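DyP-type peroxidase (Thermobifida cellulosilytica, PDB 4GS1) is a haem enzyme of the dye-decolorising family that probably uses hydrogen peroxide to oxidise dyes and related substrates. Local coordinates at residues A130-F135 with E372-F377; V244-M249 with V333-L338; E263-R268 with G362-R367. One frame throughout, in Å; residues are numbered along the deposited sequence.

In the fold
From the N terminus, A130-F135 comes first, in a loop between helix 113-118 and strand 149-155. Its partner E372-F377 lies far along the chain on strand 369-379, so interaction 1 closes a long loop that encloses both other contacts and joins the two family regions. Within that span, interactions 2 and 3 cross: V244-M249 precedes E263-R268, but their partners V333-L338 and G362-R367 follow in the same order. Interaction 2 pairs two strands of the C-terminal antiparallel sheet, whose neighbouring strand carries interaction 1; a salt bridge from R248 to E372 connects them. Interaction 3 ties a helix end to a loop, and the haem links it to interaction 2.

Interaction 1: A130-F135 with E372-F377; sequences ADLPEF and EGSALF. With GOL (glycerol), chain H.
An outermost strand of the C-terminal ferredoxin-like sheet, 369-379, is met here by the extended loop of A130-F135, with L132 set against L376 and S374. The central apolar touch runs from L132 CG to L376 CB at 4.2 Å. L132 keeps CG beside its own backbone N (chi1 -58°), and from there CD1 comes alongside the serine, 3.7 Å from S374 OG. In L376, CG stands opposite the backbone N (chi1 170°), and the CD2 branch comes within 3.3 Å of the A130 carbonyl O. The loop and strand share no direct hydrogen bond. A glycerol, probably from the crystallisation liquor, spans them instead, its O1 taking the L132 N-H (N to O1 2.7 Å) and its O3 taking the L376 N-H almost straight (N to O3 2.9 Å, 171°). S374 OG is held by R245 NH1 on strand 240-249, which fixes the hydroxyl beside the leucine methyl. Both leucines also rest on V243 of that strand, and at the start of the segment E372 and G373 form a classic beta bulge opposite R246. The contact is thus a small leucine-to-leucine seam flanked by polar backbone: the N-H groups of L132 and L376 are satisfied by the glycerol, and van der Waals contact alone crosses directly between the two family regions.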
# COMPACT_ATOMS: atom_id res chain seq x y z
N ALA B 130 6.00 -24.45 19.51
CA ALA B 130 5.29 -24.05 20.73
C ALA B 130 4.86 -22.60 20.63
O ALA B 130 5.55 -21.79 20.02
CB ALA B 130 6.17 -24.25 21.96
N ASP B 131 3.71 -22.26 21.22
CA ASP B 131 3.25 -20.87 21.21
C ASP B 131 4.31 -19.92 21.77
O ASP B 131 5.06 -20.27 22.68
CB ASP B 131 1.95 -20.72 22.01
CG ASP B 131 0.78 -21.46 21.39
OD1 ASP B 131 -0.23 -21.66 22.10
OD2 ASP B 131 0.85 -21.85 20.20
N LEU B 132 4.37 -18.72 21.20
CA LEU B 132 5.27 -17.69 21.70
C LEU B 132 4.82 -17.25 23.09
O LEU B 132 3.62 -17.28 23.41
CB LEU B 132 5.29 -16.49 20.74
CG LEU B 132 5.70 -16.77 19.29
CD1 LEU B 132 5.58 -15.50 18.44
CD2 LEU B 132 7.12 -17.31 19.23
N PRO B 133 5.78 -16.86 23.94
CA PRO B 133 5.42 -16.39 25.28
C PRO B 133 4.69 -15.07 25.19
O PRO B 133 4.79 -14.39 24.16
CB PRO B 133 6.77 -16.14 25.96
CG PRO B 133 7.79 -16.83 25.11
CD PRO B 133 7.24 -16.84 23.71
N GLU B 134 3.97 -14.70 26.25
CA GLU B 134 3.49 -13.33 26.40
C GLU B 134 4.65 -12.49 26.90
O GLU B 134 5.47 -12.96 27.68
CB GLU B 134 2.33 -13.28 27.41
CG GLU B 134 1.14 -14.14 27.01
CD GLU B 134 -0.02 -14.04 27.98
OE1 GLU B 134 0.19 -13.55 29.12
OE2 GLU B 134 -1.14 -14.45 27.61
N PHE B 135 4.73 -11.25 26.43
CA PHE B 135 5.76 -10.32 26.91
C PHE B 135 5.09 -9.12 27.56
O PHE B 135 3.98 -8.73 27.18
CB PHE B 135 6.67 -9.87 25.76
CG PHE B 135 7.34 -11.01 25.03
CD1 PHE B 135 8.51 -11.58 25.52
CD2 PHE B 135 6.80 -11.52 23.85
CE1 PHE B 135 9.12 -12.63 24.86
CE2 PHE B 135 7.41 -12.57 23.19
CZ PHE B 135 8.57 -13.13 23.69
N GLU B 372 1.30 -5.04 18.17
CA GLU B 372 -0.17 -5.14 18.14
C GLU B 372 -0.67 -6.41 17.48
O GLU B 372 -1.85 -6.77 17.59
CB GLU B 372 -0.77 -3.90 17.45
CG GLU B 372 -0.44 -2.59 18.17
CD GLU B 372 -1.04 -1.36 17.52
OE1 GLU B 372 -1.36 -1.39 16.31
OE2 GLU B 372 -1.22 -0.36 18.24
N GLY B 373 0.21 -7.10 16.76
CA GLY B 373 -0.15 -8.36 16.14
C GLY B 373 1.03 -9.31 16.18
O GLY B 373 2.18 -8.85 16.22
N SER B 374 0.76 -10.61 16.18
CA SER B 374 1.82 -11.60 16.38
C SER B 374 1.37 -12.96 15.88
O SER B 374 0.23 -13.35 16.08
CB SER B 374 2.12 -11.73 17.88
OG SER B 374 3.14 -12.68 18.10
N ALA B 375 2.29 -13.70 15.25
CA ALA B 375 2.00 -15.06 14.83
C ALA B 375 3.28 -15.85 14.63
O ALA B 375 4.33 -15.30 14.29
CB ALA B 375 1.19 -15.06 13.54
N LEU B 376 3.17 -17.16 14.84
CA LEU B 376 4.26 -18.08 14.53
C LEU B 376 3.75 -19.08 13.50
O LEU B 376 2.65 -19.63 13.65
CB LEU B 376 4.74 -18.80 15.80
CG LEU B 376 5.71 -19.98 15.63
CD1 LEU B 376 7.05 -19.53 15.06
CD2 LEU B 376 5.93 -20.70 16.97
N PHE B 377 4.54 -19.31 12.45
CA PHE B 377 4.20 -20.28 11.42
C PHE B 377 5.36 -21.17 11.06
O PHE B 377 6.50 -20.72 10.97
CB PHE B 377 3.73 -19.57 10.13
CG PHE B 377 2.42 -18.85 10.29
CD1 PHE B 377 1.23 -19.55 10.38
CD2 PHE B 377 2.39 -17.46 10.34
CE1 PHE B 377 0.02 -18.88 10.52
CE2 PHE B 377 1.18 -16.79 10.49
CZ PHE B 377 -0.01 -17.50 10.58
C1 GOL H . 1.82 -17.76 18.46
O1 GOL H . 2.21 -18.01 19.78
C2 GOL H . 0.30 -17.85 18.35
O2 GOL H . -0.26 -16.56 18.14
C3 GOL H . 0.07 -18.66 17.09
O3 GOL H . 0.69 -17.94 16.06

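Interaction 2: V244-M249 with V333-L338; sequences VRRIRM and VRDAGL. With HEM (protoporphyrin IX containing Fe), chain F.
R246 and D335 reach for each other beside a pair of antiparallel strands in the C-terminal sheet. Fully extended, with CG opposite its backbone N (chi1 178°), R246 brings NH2 to 3.4 Å from D335 OD2; the carboxylate meets the guanidinium at its edge, the planes 28° apart. This salt bridge is long, and the hydrogen bond from NH2 to OD1 is weak, but water 1 adds a second, indirect link, accepting from R246 NE and donating to D335 OD1. R248 starts out extended and bends at chi3 (61°), laying CD 3.6 Å from R334 O. Its NH1 donates a hydrogen bond to water 2, which in turn donates to M249 O and R334 O, while its NE turns to E372. Between the backbones, I247 and L338 form a hydrogen-bonded pair (I247 N to L338 O 3.0 Å), and M249 N bonds A336 O. R248 and G337 form a non-hydrogen-bonded pair, their CA atoms 4.3 Å apart, as the bare glycine allows; M249 SD lies 3.8 Å from G337 CA. I247 and L338 share the face turned to the haem: I247 CG2 lies 3.5 Å from vinyl carbon CBB, and L338 CD2 sits 3.8 Å from C3B, near the bound oxygen molecule. Charge and water on the side of R246 and D335 probably steady the strand pair, while isoleucine, leucine and methionine bring no charge to the haem pocket.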
# COMPACT_ATOMS: atom_id res chain seq x y z
N VAL B 244 5.99 -13.40 12.91
CA VAL B 244 5.50 -12.11 12.43
C VAL B 244 5.10 -11.24 13.61
O VAL B 244 4.41 -11.71 14.51
CB VAL B 244 4.24 -12.29 11.57
CG1 VAL B 244 3.74 -10.94 11.08
CG2 VAL B 244 4.50 -13.22 10.42
N ARG B 245 5.55 -9.99 13.61
CA ARG B 245 5.03 -9.01 14.57
C ARG B 245 4.61 -7.74 13.85
O ARG B 245 5.38 -7.17 13.07
CB ARG B 245 6.08 -8.68 15.66
CG ARG B 245 6.62 -9.90 16.41
CD ARG B 245 5.63 -10.43 17.46
NE ARG B 245 5.69 -9.65 18.70
CZ ARG B 245 5.31 -10.10 19.89
NH1 ARG B 245 4.82 -11.33 20.01
NH2 ARG B 245 5.42 -9.32 20.96
N ARG B 246 3.38 -7.31 14.08
CA ARG B 246 2.93 -6.01 13.60
C ARG B 246 3.29 -4.97 14.65
O ARG B 246 2.70 -4.95 15.73
CB ARG B 246 1.41 -6.03 13.34
CG ARG B 246 0.84 -4.70 12.88
CD ARG B 246 -0.67 -4.79 12.63
NE ARG B 246 -1.22 -3.48 12.29
CZ ARG B 246 -2.29 -3.28 11.53
NH1 ARG B 246 -2.94 -4.32 11.01
NH2 ARG B 246 -2.70 -2.05 11.29
N ILE B 247 4.28 -4.12 14.35
CA ILE B 247 4.82 -3.21 15.36
C ILE B 247 4.56 -1.78 14.95
O ILE B 247 5.19 -1.25 14.04
CB ILE B 247 6.34 -3.42 15.58
CG1 ILE B 247 6.66 -4.89 15.88
CG2 ILE B 247 6.82 -2.55 16.76
CD1 ILE B 247 8.19 -5.15 16.01
N ARG B 248 3.62 -1.14 15.64
CA ARG B 248 3.30 0.26 15.39
C ARG B 248 4.43 1.15 15.90
O ARG B 248 4.94 0.93 17.00
CB ARG B 248 1.98 0.66 16.08
CG ARG B 248 1.55 2.11 15.80
CD ARG B 248 0.10 2.37 16.22
NE ARG B 248 -0.14 2.16 17.66
CZ ARG B 248 0.03 3.07 18.61
NH1 ARG B 248 0.46 4.29 18.30
NH2 ARG B 248 -0.22 2.77 19.87
N MET B 249 4.82 2.12 15.08
CA MET B 249 5.82 3.11 15.48
C MET B 249 5.15 4.37 16.01
O MET B 249 4.23 4.91 15.38
CB MET B 249 6.70 3.47 14.29
CG MET B 249 7.72 2.38 13.91
SD MET B 249 8.40 2.76 12.28
CE MET B 249 9.87 1.73 12.28
N VAL B 333 -4.26 9.22 15.67
CA VAL B 333 -2.91 8.66 15.82
C VAL B 333 -2.50 7.83 14.61
O VAL B 333 -3.29 7.05 14.06
CB VAL B 333 -2.71 7.85 17.14
CG1 VAL B 333 -3.25 6.43 17.01
CG2 VAL B 333 -1.23 7.80 17.50
N ARG B 334 -1.26 8.04 14.19
CA ARG B 334 -0.69 7.36 13.03
C ARG B 334 -0.72 5.85 13.21
O ARG B 334 -0.27 5.33 14.24
CB ARG B 334 0.75 7.83 12.85
CG ARG B 334 1.38 7.46 11.52
CD ARG B 334 0.91 8.41 10.43
NE ARG B 334 1.77 8.32 9.25
CZ ARG B 334 1.48 7.59 8.18
NH1 ARG B 334 0.35 6.89 8.14
NH2 ARG B 334 2.32 7.55 7.17
N ASP B 335 -1.24 5.15 12.21
CA ASP B 335 -1.20 3.70 12.21
C ASP B 335 -0.21 3.29 11.13
O ASP B 335 -0.60 2.99 9.99
CB ASP B 335 -2.58 3.12 11.89
CG ASP B 335 -2.66 1.63 12.18
OD1 ASP B 335 -1.62 1.02 12.51
OD2 ASP B 335 -3.78 1.07 12.08
N ALA B 336 1.07 3.30 11.48
CA ALA B 336 2.13 2.92 10.56
C ALA B 336 3.25 2.30 11.37
O ALA B 336 3.34 2.52 12.58
CB ALA B 336 2.65 4.14 9.77
N GLY B 337 4.10 1.51 10.74
CA GLY B 337 5.16 0.87 11.51
C GLY B 337 5.95 -0.16 10.73
O GLY B 337 6.16 -0.04 9.51
N LEU B 338 6.40 -1.18 11.45
CA LEU B 338 7.20 -2.24 10.86
C LEU B 338 6.44 -3.54 10.89
O LEU B 338 5.98 -3.98 11.94
CB LEU B 338 8.52 -2.39 11.63
CG LEU B 338 9.49 -3.47 11.18
CD1 LEU B 338 10.02 -3.16 9.78
CD2 LEU B 338 10.64 -3.57 12.17
CHA HEM F . 19.02 -4.53 14.67
CHB HEM F . 15.27 -1.52 14.11
CHC HEM F . 12.34 -4.67 16.37
CHD HEM F . 15.99 -7.88 16.57
C1A HEM F . 18.26 -3.45 14.35
C2A HEM F . 18.76 -2.25 13.73
C3A HEM F . 17.72 -1.42 13.58
C4A HEM F . 16.54 -2.07 14.09
CMA HEM F . 17.74 0.00 12.95
CAA HEM F . 20.24 -2.01 13.33
CBA HEM F . 20.52 -2.40 11.87
CGA HEM F . 20.48 -3.89 11.66
O1A HEM F . 21.47 -4.58 12.04
O2A HEM F . 19.48 -4.39 11.08
C1B HEM F . 14.16 -2.10 14.68
C2B HEM F . 12.86 -1.48 14.80
C3B HEM F . 12.05 -2.34 15.44
C4B HEM F . 12.81 -3.54 15.73
CMB HEM F . 12.57 -0.05 14.30
CAB HEM F . 10.55 -2.18 15.81
CBB HEM F . 9.72 -1.34 15.16
C1C HEM F . 13.08 -5.82 16.62
C2C HEM F . 12.60 -7.02 17.29
C3C HEM F . 13.61 -7.91 17.32
C4C HEM F . 14.76 -7.28 16.71
CMC HEM F . 11.15 -7.21 17.79
CAC HEM F . 13.68 -9.35 17.91
CBC HEM F . 12.86 -9.84 18.85
C1D HEM F . 17.11 -7.28 16.06
C2D HEM F . 18.38 -7.94 15.90
C3D HEM F . 19.32 -6.90 15.33
C4D HEM F . 18.53 -5.71 15.17
CMD HEM F . 18.74 -9.40 16.26
CAD HEM F . 20.80 -7.11 14.98
CBD HEM F . 21.66 -6.99 16.25
CGD HEM F . 23.10 -7.24 15.87
O1D HEM F . 23.84 -6.25 15.61
O2D HEM F . 23.51 -8.43 15.78
NA HEM F . 16.89 -3.32 14.56
NB HEM F . 14.10 -3.36 15.26
NC HEM F . 14.41 -6.00 16.29
ND HEM F . 17.23 -5.96 15.61
FE HEM F . 15.69 -4.63 15.53
O HOH W 1 -0.66 -1.00 13.84
O HOH W 2 1.65 5.75 16.04

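Interaction 3: E263-R268 with G362-R367. With HEM (protoporphyrin IX containing Fe), chain F.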
# COMPACT_ATOMS: atom_id res chain seq x y z
N GLU B 263 19.74 8.30 17.36
CA GLU B 263 20.86 7.39 17.10
C GLU B 263 21.22 6.60 18.34
O GLU B 263 21.55 5.42 18.24
CB GLU B 263 22.07 8.17 16.57
CG GLU B 263 21.81 8.77 15.17
CD GLU B 263 22.93 9.63 14.64
OE1 GLU B 263 23.63 10.28 15.44
OE2 GLU B 263 23.09 9.68 13.39
N ARG B 264 21.11 7.23 19.51
CA ARG B 264 21.40 6.53 20.77
C ARG B 264 20.34 5.50 21.16
O ARG B 264 20.63 4.55 21.88
CB ARG B 264 21.63 7.53 21.91
CG ARG B 264 22.96 8.25 21.84
CD ARG B 264 23.03 9.40 22.83
NE ARG B 264 24.08 10.33 22.45
CZ ARG B 264 23.89 11.61 22.14
NH1 ARG B 264 22.68 12.16 22.21
NH2 ARG B 264 24.93 12.35 21.79
N VAL B 265 19.11 5.68 20.68
CA VAL B 265 18.08 4.66 20.92
C VAL B 265 18.48 3.33 20.27
O VAL B 265 18.29 2.26 20.86
CB VAL B 265 16.69 5.13 20.39
CG1 VAL B 265 15.70 3.97 20.38
CG2 VAL B 265 16.15 6.25 21.26
N ILE B 266 19.05 3.41 19.07
CA ILE B 266 19.42 2.21 18.31
C ILE B 266 20.84 1.76 18.60
O ILE B 266 21.09 0.56 18.81
CB ILE B 266 19.30 2.47 16.79
CG1 ILE B 266 17.83 2.71 16.41
CG2 ILE B 266 19.87 1.30 15.98
CD1 ILE B 266 16.91 1.51 16.72
N GLY B 267 21.78 2.71 18.60
CA GLY B 267 23.19 2.39 18.73
C GLY B 267 23.95 2.52 17.42
O GLY B 267 25.10 2.09 17.33
N ARG B 268 23.31 3.08 16.39
CA ARG B 268 23.96 3.30 15.09
C ARG B 268 23.61 4.67 14.54
O ARG B 268 22.56 5.22 14.88
CB ARG B 268 23.50 2.23 14.08
CG ARG B 268 24.08 0.83 14.31
CD ARG B 268 23.49 -0.13 13.28
NE ARG B 268 24.02 -1.50 13.33
CZ ARG B 268 25.07 -1.92 12.63
NH1 ARG B 268 25.75 -1.08 11.86
NH2 ARG B 268 25.46 -3.19 12.72
N GLY B 362 15.00 -3.48 29.10
CA GLY B 362 14.57 -2.10 28.91
C GLY B 362 15.08 -1.38 27.68
O GLY B 362 15.53 -0.23 27.78
N ASP B 363 15.00 -2.04 26.54
CA ASP B 363 15.34 -1.46 25.24
C ASP B 363 14.70 -0.08 25.12
O ASP B 363 13.50 0.07 25.31
CB ASP B 363 14.80 -2.40 24.16
CG ASP B 363 15.12 -1.95 22.74
OD1 ASP B 363 15.81 -0.92 22.53
OD2 ASP B 363 14.66 -2.65 21.81
N ALA B 364 15.51 0.94 24.84
CA ALA B 364 15.01 2.30 24.65
C ALA B 364 13.94 2.37 23.56
O ALA B 364 13.06 3.23 23.60
CB ALA B 364 16.17 3.25 24.33
N LEU B 365 14.02 1.45 22.59
CA LEU B 365 13.04 1.41 21.51
C LEU B 365 11.65 1.00 22.00
O LEU B 365 10.64 1.27 21.33
CB LEU B 365 13.52 0.45 20.42
CG LEU B 365 12.83 0.47 19.06
CD1 LEU B 365 12.89 1.87 18.43
CD2 LEU B 365 13.51 -0.57 18.16
N ASN B 366 11.57 0.37 23.18
CA ASN B 366 10.27 -0.04 23.71
C ASN B 366 9.30 1.13 23.81
O ASN B 366 8.09 0.99 23.57
CB ASN B 366 10.41 -0.69 25.10
CG ASN B 366 11.03 -2.08 25.06
OD1 ASN B 366 11.08 -2.72 24.01
ND2 ASN B 366 11.48 -2.56 26.22
N ARG B 367 9.82 2.30 24.19
CA ARG B 367 8.96 3.44 24.43
C ARG B 367 8.45 4.08 23.14
O ARG B 367 7.60 4.97 23.19
CB ARG B 367 9.67 4.49 25.30
CG ARG B 367 10.18 3.91 26.61
CD ARG B 367 10.57 5.00 27.60
NE ARG B 367 10.96 4.42 28.89
CZ ARG B 367 12.19 4.00 29.18
NH1 ARG B 367 12.45 3.48 30.37
NH2 ARG B 367 13.15 4.08 28.26
CHA HEM F . 19.02 -4.53 14.67
CHB HEM F . 15.27 -1.52 14.11
CHC HEM F . 12.34 -4.67 16.37
CHD HEM F . 15.99 -7.88 16.57
C1A HEM F . 18.26 -3.45 14.35
C2A HEM F . 18.76 -2.25 13.73
C3A HEM F . 17.72 -1.42 13.58
C4A HEM F . 16.54 -2.07 14.09
CMA HEM F . 17.74 0.00 12.95
CAA HEM F . 20.24 -2.01 13.33
CBA HEM F . 20.52 -2.40 11.87
CGA HEM F . 20.48 -3.89 11.66
O1A HEM F . 21.47 -4.58 12.04
O2A HEM F . 19.48 -4.39 11.08
C1B HEM F . 14.16 -2.10 14.68
C2B HEM F . 12.86 -1.48 14.80
C3B HEM F . 12.05 -2.34 15.44
C4B HEM F . 12.81 -3.54 15.73
CMB HEM F . 12.57 -0.05 14.30
CAB HEM F . 10.55 -2.18 15.81
CBB HEM F . 9.72 -1.34 15.16
C1C HEM F . 13.08 -5.82 16.62
C2C HEM F . 12.60 -7.02 17.29
C3C HEM F . 13.61 -7.91 17.32
C4C HEM F . 14.76 -7.28 16.71
CMC HEM F . 11.15 -7.21 17.79
CAC HEM F . 13.68 -9.35 17.91
CBC HEM F . 12.86 -9.84 18.85
C1D HEM F . 17.11 -7.28 16.06
C2D HEM F . 18.38 -7.94 15.90
C3D HEM F . 19.32 -6.90 15.33
C4D HEM F . 18.53 -5.71 15.17
CMD HEM F . 18.74 -9.40 16.26
CAD HEM F . 20.80 -7.11 14.98
CBD HEM F . 21.66 -6.99 16.25
CGD HEM F . 23.10 -7.24 15.87
O1D HEM F . 23.84 -6.25 15.61
O2D HEM F . 23.51 -8.43 15.78
NA HEM F . 16.89 -3.32 14.56
NB HEM F . 14.10 -3.36 15.26
NC HEM F . 14.41 -6.00 16.29
ND HEM F . 17.23 -5.96 15.61
FE HEM F . 15.69 -4.63 15.53
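The porphyrin is the flat group that L365 and I266 share, and they pack against each other beside it. L365 CD2 stands over one face at pyrrole ring B, 3.5 Å from C2B, while I266 lies to the same side farther round the rim, its CG2 3.9 Å from methyl CMA. At the propionate side R268 CD comes within 3.8 Å of CAA, its guanidinium set obliquely to that carbon. The carboxylate of D363 is met from above its plane by L365 N, which bonds OD1 at 3.0 Å and closes an Asx turn; the other oxygen, OD2, is bonded to H303 ND1, consistent with the Asp-His pairing found near the haem in this family. Across the contact, V265 does most of the touching. With CG1 held opposite its backbone N (chi1 168°), that methyl fits against the turn, 3.7 Å from L365 N and 4.0 Å from A364 CB. I266 CD1 completes the apolar patch at 4.2 Å from L365 CD2. No hydrogen bond crosses between the segments, so the direct contact is one of apolar fit, and the Asx turn is consistent with holding L365 over the haem. Helix 259-266 ends here, G267 leaving it with positive phi, and the turn lies in the loop between helix 351-360 and strand 369-379, while helix 303-307 packs on both I266 and L365 through H303.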